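Local coordinates for protein Esterase/lipase (Uncultured bacterium, PDB 3DNM) that probably hydrolyses carboxylic esters, as a bacterial member of the hormone-sensitive lipase family with an alpha/beta hydrolase fold, at residues 64-69 and 300-305; 257-262 and 273-278; 70-75 and 85-90. All blocks are in the same frame, centred on the assembly; numbering follows the deposited sequence.

How the contacts relate
The three contacts are a surface join of two loops, a buried strand-helix contact and the edge hairpin of an alpha/beta hydrolase fold. Residues 64-69 of contact 1 run directly into 70-75 of contact 3, their centres about 17 Å apart. Contacts 2 and 3 both nest inside the chain loop that contact 1 closes; the centre of contact 2 lies about 25 Å from that of contact 1 and about 29 Å from that of contact 3. Contacts 2 and 3 reach the same mixed sheet on opposite sides of the chain's centre. Contact 2 has the direct link to the probable Ser-171, His-295, Glu-265 triad, Gly-262 N hydrogen-bonding to Glu-265 OE2; Tyr-300 of contact 1 lies near it without touching. Sulfates at contacts 2 and 3 probably come from the crystallisation liquor.

Contact 1 (64-69 and 300-305); sequences ERFPRA and YGKFVN
Lys-302 lays its aliphatic chain alongside Pro-67 and ends beside Phe-66 and the backbone of Arg-65. Its CG stands anti to the backbone N (chi1 -177°) and the rest of the chain is extended, which carries the amine across the gap to the loop 64-69. On the way CD meets CD of Pro-67 at 4.3 Å, a loose apolar touch. The amine NZ stops 3.9 Å from the carbonyl O of Arg-65, and a water links the two, accepting from Lys-302 NZ at 3.1 Å and donating a weak bond of 3.4 Å to Arg-65 O. NZ also lies 4.5 Å from CD2 of Phe-66, obliquely to the ring. The guanidinium of Arg-65, a like charge, is not in contact with the amine, and this arginine is poorly ordered.

A second touch joins the aromatic rings: CE1 of Phe-66 approaches CE2 of Tyr-300 at 4.4 Å, again obliquely. No direct hydrogen bond spans the segments, so apolar contact and the water make up the join. Within 300-305 the turn is fixed by Tyr-300 O, which accepts from both Phe-303 N and Val-304 N, while Lys-302 CG rests over one face of the Phe-303 ring, offset toward its rim.

The contact ties the loop between helix 52-62 and strand 73-79 to the loop leading into helix 305-321. Phe-66 leans on Val-115 of helix 114-122, and Phe-35 of helix 32-44 meets the rings of both Tyr-300 and Phe-303.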
loop_
_atom_site.group_PDB
_atom_site.type_symbol
_atom_site.label_atom_id
_atom_site.label_comp_id
_atom_site.label_asym_id
_atom_site.label_seq_id
_atom_site.Cartn_x
_atom_site.Cartn_y
_atom_site.Cartn_z
ATOM N N GLU A 64 6.861 15.835 -2.952
ATOM C CA GLU A 64 6.023 16.905 -3.473
ATOM C C GLU A 64 6.596 17.354 -4.811
ATOM O O GLU A 64 5.924 18.019 -5.601
ATOM C CB GLU A 64 6.003 18.068 -2.492
ATOM C CG GLU A 64 4.641 18.678 -2.302
ATOM C CD GLU A 64 4.582 19.536 -1.060
ATOM O OE1 GLU A 64 5.231 20.603 -1.050
ATOM O OE2 GLU A 64 3.898 19.136 -0.090
ATOM N N ARG A 65 7.848 16.979 -5.048
ATOM C CA ARG A 65 8.544 17.312 -6.280
ATOM C C ARG A 65 8.087 16.347 -7.367
ATOM O O ARG A 65 8.358 16.550 -8.553
ATOM C CB ARG A 65 10.063 17.193 -6.075
ATOM C CG ARG A 65 10.900 17.408 -7.340
ATOM C CD ARG A 65 10.754 18.832 -7.887
ATOM N NE ARG A 65 11.597 19.803 -7.184
ATOM C CZ ARG A 65 11.571 21.114 -7.406
ATOM N NH1 ARG A 65 10.741 21.623 -8.306
ATOM N NH2 ARG A 65 12.385 21.917 -6.735
ATOM N N PHE A 66 7.392 15.290 -6.954
ATOM C CA PHE A 66 6.904 14.292 -7.898
ATOM C C PHE A 66 5.626 14.755 -8.581
ATOM O O PHE A 66 4.836 15.510 -8.009
ATOM C CB PHE A 66 6.683 12.943 -7.196
ATOM C CG PHE A 66 7.964 12.246 -6.786
ATOM C CD1 PHE A 66 7.928 10.979 -6.217
ATOM C CD2 PHE A 66 9.206 12.856 -6.968
ATOM C CE1 PHE A 66 9.103 10.330 -5.838
ATOM C CE2 PHE A 66 10.386 12.213 -6.591
ATOM C CZ PHE A 66 10.332 10.949 -6.026
ATOM N N PRO A 67 5.414 14.309 -9.827
ATOM C CA PRO A 67 4.266 14.628 -10.679
ATOM C C PRO A 67 2.926 13.967 -10.346
ATOM O O PRO A 67 2.851 12.761 -10.125
ATOM C CB PRO A 67 4.765 14.232 -12.059
ATOM C CG PRO A 67 5.593 13.021 -11.751
ATOM C CD PRO A 67 6.392 13.489 -10.564
ATOM N N ARG A 68 1.868 14.774 -10.332
ATOM C CA ARG A 68 0.522 14.296 -10.057
ATOM C C ARG A 68 -0.242 14.194 -11.370
ATOM O O ARG A 68 -0.186 15.103 -12.189
ATOM C CB ARG A 68 -0.179 15.263 -9.114
ATOM C CG ARG A 68 0.532 15.383 -7.793
ATOM C CD ARG A 68 -0.036 16.471 -6.915
ATOM N NE ARG A 68 0.614 16.469 -5.609
ATOM C CZ ARG A 68 0.627 17.502 -4.772
ATOM N NH1 ARG A 68 0.024 18.639 -5.100
ATOM N NH2 ARG A 68 1.242 17.391 -3.599
ATOM N N ALA A 69 -0.951 13.090 -11.579
ATOM C CA ALA A 69 -1.703 12.914 -12.815
ATOM C C ALA A 69 -2.487 14.181 -13.105
ATOM O O ALA A 69 -2.958 14.855 -12.192
ATOM C CB ALA A 69 -2.648 11.720 -12.707
ATOM N N TYR A 300 7.892 5.428 -8.703
ATOM C CA TYR A 300 8.917 6.032 -9.521
ATOM C C TYR A 300 8.704 5.978 -11.018
ATOM O O TYR A 300 9.659 5.795 -11.782
ATOM C CB TYR A 300 10.264 5.425 -9.132
ATOM C CG TYR A 300 10.414 5.355 -7.632
ATOM C CD1 TYR A 300 9.903 4.279 -6.914
ATOM C CD2 TYR A 300 10.986 6.400 -6.918
ATOM C CE1 TYR A 300 9.956 4.245 -5.522
ATOM C CE2 TYR A 300 11.042 6.375 -5.523
ATOM C CZ TYR A 300 10.527 5.294 -4.834
ATOM O OH TYR A 300 10.593 5.245 -3.464
ATOM N N GLY A 301 7.452 6.154 -11.437
ATOM C CA GLY A 301 7.154 6.153 -12.858
ATOM C C GLY A 301 8.061 7.162 -13.537
ATOM O O GLY A 301 8.561 6.937 -14.637
ATOM N N LYS A 302 8.284 8.280 -12.861
ATOM C CA LYS A 302 9.147 9.321 -13.390
ATOM C C LYS A 302 10.416 8.759 -14.046
ATOM O O LYS A 302 10.841 9.242 -15.097
ATOM C CB LYS A 302 9.524 10.276 -12.253
ATOM C CG LYS A 302 10.368 11.478 -12.635
ATOM C CD LYS A 302 10.513 12.390 -11.418
ATOM C CE LYS A 302 11.088 13.765 -11.771
ATOM N NZ LYS A 302 11.126 14.677 -10.572
ATOM N N PHE A 303 11.001 7.719 -13.454
ATOM C CA PHE A 303 12.245 7.172 -13.992
ATOM C C PHE A 303 12.220 5.772 -14.596
ATOM O O PHE A 303 12.868 5.504 -15.621
ATOM C CB PHE A 303 13.317 7.196 -12.909
ATOM C CG PHE A 303 13.293 8.435 -12.064
ATOM C CD1 PHE A 303 12.372 8.566 -11.034
ATOM C CD2 PHE A 303 14.201 9.470 -12.300
ATOM C CE1 PHE A 303 12.352 9.711 -10.242
ATOM C CE2 PHE A 303 14.193 10.619 -11.518
ATOM C CZ PHE A 303 13.267 10.744 -10.486
ATOM N N VAL A 304 11.500 4.861 -13.963
ATOM C CA VAL A 304 11.478 3.509 -14.480
ATOM C C VAL A 304 10.175 3.156 -15.162
ATOM O O VAL A 304 9.092 3.339 -14.604
ATOM C CB VAL A 304 11.772 2.511 -13.363
ATOM C CG1 VAL A 304 13.266 2.511 -13.059
ATOM C CG2 VAL A 304 10.985 2.888 -12.129
ATOM N N ASN A 305 10.304 2.637 -16.377
ATOM C CA ASN A 305 9.171 2.244 -17.194
ATOM C C ASN A 305 8.175 1.286 -16.534
ATOM O O ASN A 305 6.971 1.501 -16.613
ATOM C CB ASN A 305 9.679 1.617 -18.490
ATOM C CG ASN A 305 8.782 1.926 -19.667
ATOM O OD1 ASN A 305 8.848 3.018 -20.239
ATOM N ND2 ASN A 305 7.919 0.977 -20.023
HETATM O O HOH W 1 8.956 16.494 -11.849
#

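Contact 2 (257-262 and 273-278); sequences MLIHVG and TLAERA. With SO4 (sulfate ion), chain G.
Met-257 reaches from strand 257-262 to residues 273-278 of helix 268-280, its bond from CA to CB directed at the helix. CG lies between the backbone N and the carbonyl carbon (chi1 41°), and the chain continues extended through chi2, which delivers the sulfur to the helix surface. SD does the touching: it sits 3.9 Å from CB of Ala-278 and 4.1 Å from CD1 of Leu-274, bridging two helix positions one turn apart. Beyond the sulfur the bend at chi3 keeps CE at the helix, 4.4 Å from CB of Ala-278.

Two residues along the strand, Ile-259 points the same way. Its CG1 is anti to the carbonyl carbon, and the tip of its extended CG1-CD1 arm, CD1, meets CD1 of Leu-274 at 4.1 Å and CB of Ala-275 at 4.4 Å. Leu-274 CD1 is thus shared by the sulfur and the isoleucine methyl, its side chain crossing both at a slant. The interface contains no hydrogen bond and is wholly apolar.

On the helix's outer side Arg-277 and Glu-276 form a salt bridge, NE donating to OE2 at 3.0 Å in a nearly straight bond (177°) that lies in the guanidinium plane and uses the anti lone pair of the carboxylate oxygen. The other edge takes a sulfate, with NH1 donating to O4 at 3.0 Å and NH2 weakly to O1.

Strand and helix run nearly antiparallel (160°), the axes of these short segments 10.5 Å apart, as the first two elements of a beta-alpha-beta crossover completed by strand 285-290. Strand 257-262 lies between 195-198 and 285-290 in the sheet, and Leu-274 and Met-257 both pack on Met-197 of the former.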
loop_
_atom_site.group_PDB
_atom_site.type_symbol
_atom_site.label_atom_id
_atom_site.label_comp_id
_atom_site.label_asym_id
_atom_site.label_seq_id
_atom_site.Cartn_x
_atom_site.Cartn_y
_atom_site.Cartn_z
ATOM N N MET A 257 -7.530 -11.025 -4.858
ATOM C CA MET A 257 -6.478 -10.068 -4.618
ATOM C C MET A 257 -5.368 -10.150 -5.644
ATOM O O MET A 257 -4.915 -11.244 -6.013
ATOM C CB MET A 257 -5.911 -10.246 -3.207
ATOM C CG MET A 257 -5.730 -11.687 -2.760
ATOM S SD MET A 257 -4.866 -11.838 -1.180
ATOM C CE MET A 257 -6.104 -11.403 -0.011
ATOM N N LEU A 258 -4.952 -8.969 -6.107
ATOM C CA LEU A 258 -3.875 -8.825 -7.084
ATOM C C LEU A 258 -2.667 -8.298 -6.322
ATOM O O LEU A 258 -2.803 -7.389 -5.506
ATOM C CB LEU A 258 -4.265 -7.822 -8.176
ATOM C CG LEU A 258 -3.163 -7.502 -9.192
ATOM C CD1 LEU A 258 -2.923 -8.694 -10.101
ATOM C CD2 LEU A 258 -3.583 -6.307 -10.016
ATOM N N ILE A 259 -1.496 -8.865 -6.576
ATOM C CA ILE A 259 -0.292 -8.424 -5.872
ATOM C C ILE A 259 0.876 -8.171 -6.817
ATOM O O ILE A 259 1.234 -9.035 -7.621
ATOM C CB ILE A 259 0.215 -9.485 -4.841
ATOM C CG1 ILE A 259 -0.910 -9.957 -3.935
ATOM C CG2 ILE A 259 1.300 -8.882 -3.966
ATOM C CD1 ILE A 259 -0.475 -11.070 -3.002
ATOM N N HIS A 260 1.465 -6.988 -6.729
ATOM C CA HIS A 260 2.631 -6.697 -7.548
ATOM C C HIS A 260 3.766 -6.450 -6.561
ATOM O O HIS A 260 3.548 -5.909 -5.471
ATOM C CB HIS A 260 2.427 -5.462 -8.438
ATOM C CG HIS A 260 1.574 -5.712 -9.643
ATOM N ND1 HIS A 260 1.487 -4.818 -10.688
ATOM C CD2 HIS A 260 0.744 -6.735 -9.954
ATOM C CE1 HIS A 260 0.638 -5.277 -11.589
ATOM N NE2 HIS A 260 0.173 -6.438 -11.167
ATOM N N VAL A 261 4.972 -6.854 -6.937
ATOM C CA VAL A 261 6.122 -6.688 -6.070
ATOM C C VAL A 261 7.393 -6.657 -6.904
ATOM O O VAL A 261 7.475 -7.294 -7.950
ATOM C CB VAL A 261 6.191 -7.855 -5.036
ATOM C CG1 VAL A 261 6.207 -9.176 -5.766
ATOM C CG2 VAL A 261 7.412 -7.718 -4.131
ATOM N N GLY A 262 8.383 -5.905 -6.435
ATOM C CA GLY A 262 9.647 -5.828 -7.144
ATOM C C GLY A 262 10.548 -6.968 -6.726
ATOM O O GLY A 262 10.284 -7.627 -5.730
ATOM N N THR A 273 4.582 -15.363 0.434
ATOM C CA THR A 273 3.993 -16.099 1.553
ATOM C C THR A 273 2.515 -15.772 1.761
ATOM O O THR A 273 1.734 -16.653 2.111
ATOM C CB THR A 273 4.791 -15.858 2.867
ATOM O OG1 THR A 273 6.128 -16.355 2.699
ATOM C CG2 THR A 273 4.151 -16.587 4.037
ATOM N N LEU A 274 2.127 -14.522 1.535
ATOM C CA LEU A 274 0.732 -14.144 1.701
ATOM C C LEU A 274 -0.064 -14.726 0.540
ATOM O O LEU A 274 -1.258 -15.004 0.666
ATOM C CB LEU A 274 0.596 -12.621 1.738
ATOM C CG LEU A 274 -0.699 -11.915 2.198
ATOM C CD1 LEU A 274 -1.398 -11.304 0.991
ATOM C CD2 LEU A 274 -1.614 -12.868 2.953
ATOM N N ALA A 275 0.602 -14.931 -0.589
ATOM C CA ALA A 275 -0.060 -15.496 -1.759
ATOM C C ALA A 275 -0.276 -16.978 -1.520
ATOM O O ALA A 275 -1.298 -17.543 -1.917
ATOM C CB ALA A 275 0.792 -15.287 -3.005
ATOM N N GLU A 276 0.702 -17.603 -0.869
ATOM C CA GLU A 276 0.640 -19.028 -0.561
ATOM C C GLU A 276 -0.507 -19.298 0.395
ATOM O O GLU A 276 -1.400 -20.097 0.115
ATOM C CB GLU A 276 1.960 -19.478 0.070
ATOM C CG GLU A 276 1.981 -20.899 0.629
ATOM C CD GLU A 276 3.360 -21.290 1.135
ATOM O OE1 GLU A 276 4.244 -21.573 0.302
ATOM O OE2 GLU A 276 3.577 -21.294 2.367
ATOM N N ARG A 277 -0.486 -18.608 1.523
ATOM C CA ARG A 277 -1.505 -18.792 2.526
ATOM C C ARG A 277 -2.882 -18.430 2.027
ATOM O O ARG A 277 -3.792 -19.260 2.078
ATOM C CB ARG A 277 -1.137 -18.003 3.775
ATOM C CG ARG A 277 0.229 -18.410 4.308
ATOM C CD ARG A 277 0.410 -19.930 4.227
ATOM N NE ARG A 277 1.749 -20.359 4.616
ATOM C CZ ARG A 277 2.209 -20.340 5.863
ATOM N NH1 ARG A 277 1.430 -19.915 6.850
ATOM N NH2 ARG A 277 3.453 -20.734 6.119
ATOM N N ALA A 278 -3.050 -17.207 1.531
ATOM C CA ALA A 278 -4.355 -16.796 1.007
ATOM C C ALA A 278 -4.754 -17.832 -0.064
ATOM O O ALA A 278 -5.927 -18.224 -0.199
ATOM C CB ALA A 278 -4.253 -15.404 0.402
HETATM S S SO4 G . 4.084 -20.697 9.660
HETATM O O1 SO4 G . 5.381 -20.835 8.956
HETATM O O2 SO4 G . 3.256 -21.901 9.436
HETATM O O3 SO4 G . 4.312 -20.533 11.107
HETATM O O4 SO4 G . 3.373 -19.505 9.161
#

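Contact 3 (70-75 and 85-90); sequences EGVELT and IRQATD. With SO4 (sulfate ion), chain F.
Ile-85 sets CG2 against CB of Leu-74 at 4.0 Å. Arg-86 follows, its N donating to Thr-75 O (2.9 Å) and its O accepting a weak bond from Thr-75 N. Its chain turns at chi3 (66°), bringing the guanidinium beside Thr-75, whose CB lies 3.3 Å above one face, toward the rim; the hydroxyl is near NH2 but poorly angled for a bond. A serine at Arg-86 would probably leave Thr-75 without this flat cover and open a gap beside its methyl. Gln-87, on the other face of the hairpin, lies side by side with Leu-74, CG to CD2 at 3.8 Å, and its CB meets Val-72 CG1 at 3.7 Å; its OE1 bonds to Thr-117. Ala-88 O accepts from Glu-73 N at 3.2 Å. Thr-89 CA adds a CA-H...O contact to Gly-71 O, like that of Gln-87 CA to Glu-73 O. Nearby, Glu-70 N gives a sulfate a weak hydrogen bond, and Lys-122 NZ also binds it.

Strands 73-79 and 82-88 form an antiparallel hairpin at the edge of the sheet. Strand 82-88 continues into the sheet by backbone bonds to 127-131, and helix 114-122 packs against Leu-74 and Gln-87.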
loop_
_atom_site.group_PDB
_atom_site.type_symbol
_atom_site.label_atom_id
_atom_site.label_comp_id
_atom_site.label_asym_id
_atom_site.label_seq_id
_atom_site.Cartn_x
_atom_site.Cartn_y
_atom_site.Cartn_z
ATOM N N GLU A 70 -2.609 14.508 -14.384
ATOM C CA GLU A 70 -3.323 15.699 -14.791
ATOM C C GLU A 70 -4.819 15.446 -14.829
ATOM O O GLU A 70 -5.261 14.379 -15.248
ATOM C CB GLU A 70 -2.848 16.138 -16.170
ATOM C CG GLU A 70 -3.523 17.393 -16.690
ATOM C CD GLU A 70 -3.089 17.735 -18.105
ATOM O OE1 GLU A 70 -3.493 18.807 -18.617
ATOM O OE2 GLU A 70 -2.342 16.927 -18.706
ATOM N N GLY A 71 -5.587 16.435 -14.378
ATOM C CA GLY A 71 -7.032 16.329 -14.389
ATOM C C GLY A 71 -7.614 15.596 -13.206
ATOM O O GLY A 71 -8.783 15.199 -13.216
ATOM N N VAL A 72 -6.812 15.407 -12.171
ATOM C CA VAL A 72 -7.307 14.700 -11.003
ATOM C C VAL A 72 -7.539 15.680 -9.868
ATOM O O VAL A 72 -6.616 16.044 -9.144
ATOM C CB VAL A 72 -6.322 13.599 -10.564
ATOM C CG1 VAL A 72 -6.970 12.711 -9.516
ATOM C CG2 VAL A 72 -5.903 12.778 -11.762
ATOM N N GLU A 73 -8.784 16.115 -9.726
ATOM C CA GLU A 73 -9.126 17.069 -8.689
ATOM C C GLU A 73 -8.947 16.456 -7.315
ATOM O O GLU A 73 -9.358 15.325 -7.063
ATOM C CB GLU A 73 -10.554 17.581 -8.904
ATOM C CG GLU A 73 -10.620 18.574 -10.060
ATOM C CD GLU A 73 -12.002 18.720 -10.660
ATOM O OE1 GLU A 73 -12.127 19.440 -11.675
ATOM O OE2 GLU A 73 -12.956 18.116 -10.122
ATOM N N LEU A 74 -8.303 17.211 -6.435
ATOM C CA LEU A 74 -8.033 16.757 -5.087
ATOM C C LEU A 74 -8.986 17.382 -4.085
ATOM O O LEU A 74 -8.744 18.473 -3.567
ATOM C CB LEU A 74 -6.586 17.088 -4.712
ATOM C CG LEU A 74 -5.506 16.496 -5.622
ATOM C CD1 LEU A 74 -4.128 16.905 -5.132
ATOM C CD2 LEU A 74 -5.626 14.989 -5.638
ATOM N N THR A 75 -10.082 16.686 -3.819
ATOM C CA THR A 75 -11.068 17.167 -2.863
ATOM C C THR A 75 -10.602 16.714 -1.487
ATOM O O THR A 75 -10.358 15.524 -1.257
ATOM C CB THR A 75 -12.464 16.570 -3.150
ATOM O OG1 THR A 75 -12.852 16.884 -4.494
ATOM C CG2 THR A 75 -13.491 17.123 -2.183
ATOM N N ILE A 85 -8.084 12.323 1.117
ATOM C CA ILE A 85 -8.052 13.150 -0.074
ATOM C C ILE A 85 -8.717 12.335 -1.171
ATOM O O ILE A 85 -8.137 11.377 -1.698
ATOM C CB ILE A 85 -6.623 13.496 -0.506
ATOM C CG1 ILE A 85 -5.909 14.232 0.623
ATOM C CG2 ILE A 85 -6.664 14.351 -1.769
ATOM C CD1 ILE A 85 -4.499 14.638 0.296
ATOM N N ARG A 86 -9.955 12.701 -1.484
ATOM C CA ARG A 86 -10.709 12.016 -2.517
ATOM C C ARG A 86 -10.043 12.462 -3.808
ATOM O O ARG A 86 -9.421 13.521 -3.843
ATOM C CB ARG A 86 -12.170 12.461 -2.458
ATOM C CG ARG A 86 -13.149 11.540 -3.157
ATOM C CD ARG A 86 -14.584 12.045 -2.998
ATOM N NE ARG A 86 -14.810 13.315 -3.685
ATOM C CZ ARG A 86 -15.348 14.393 -3.119
ATOM N NH1 ARG A 86 -15.721 14.373 -1.845
ATOM N NH2 ARG A 86 -15.517 15.497 -3.832
ATOM N N GLN A 87 -10.139 11.658 -4.859
ATOM C CA GLN A 87 -9.511 12.014 -6.126
ATOM C C GLN A 87 -10.304 11.412 -7.264
ATOM O O GLN A 87 -10.703 10.256 -7.197
ATOM C CB GLN A 87 -8.077 11.478 -6.189
ATOM C CG GLN A 87 -7.278 11.652 -4.906
ATOM C CD GLN A 87 -5.906 11.015 -4.979
ATOM O OE1 GLN A 87 -5.282 10.742 -3.954
ATOM N NE2 GLN A 87 -5.425 10.782 -6.191
ATOM N N ALA A 88 -10.522 12.192 -8.313
ATOM C CA ALA A 88 -11.264 11.706 -9.461
ATOM C C ALA A 88 -11.151 12.672 -10.622
ATOM O O ALA A 88 -10.889 13.859 -10.436
ATOM C CB ALA A 88 -12.724 11.514 -9.092
ATOM N N THR A 89 -11.329 12.147 -11.827
ATOM C CA THR A 89 -11.283 12.975 -13.018
ATOM C C THR A 89 -12.697 13.493 -13.220
ATOM O O THR A 89 -13.644 13.016 -12.586
ATOM C CB THR A 89 -10.883 12.173 -14.260
ATOM O OG1 THR A 89 -11.555 10.909 -14.248
ATOM C CG2 THR A 89 -9.388 11.961 -14.299
ATOM N N ASP A 90 -12.835 14.474 -14.103
ATOM C CA ASP A 90 -14.131 15.057 -14.391
ATOM C C ASP A 90 -15.154 13.973 -14.719
ATOM O O ASP A 90 -16.216 13.906 -14.100
ATOM C CB ASP A 90 -14.011 16.022 -15.565
ATOM C CG ASP A 90 -15.257 16.840 -15.759
ATOM O OD1 ASP A 90 -15.328 17.586 -16.758
ATOM O OD2 ASP A 90 -16.166 16.741 -14.908
HETATM S S SO4 F . -0.376 12.427 -16.685
HETATM O O1 SO4 F . 0.620 11.406 -17.080
HETATM O O2 SO4 F . -1.715 11.802 -16.611
HETATM O O3 SO4 F . -0.010 12.995 -15.373
HETATM O O4 SO4 F . -0.388 13.517 -17.677
#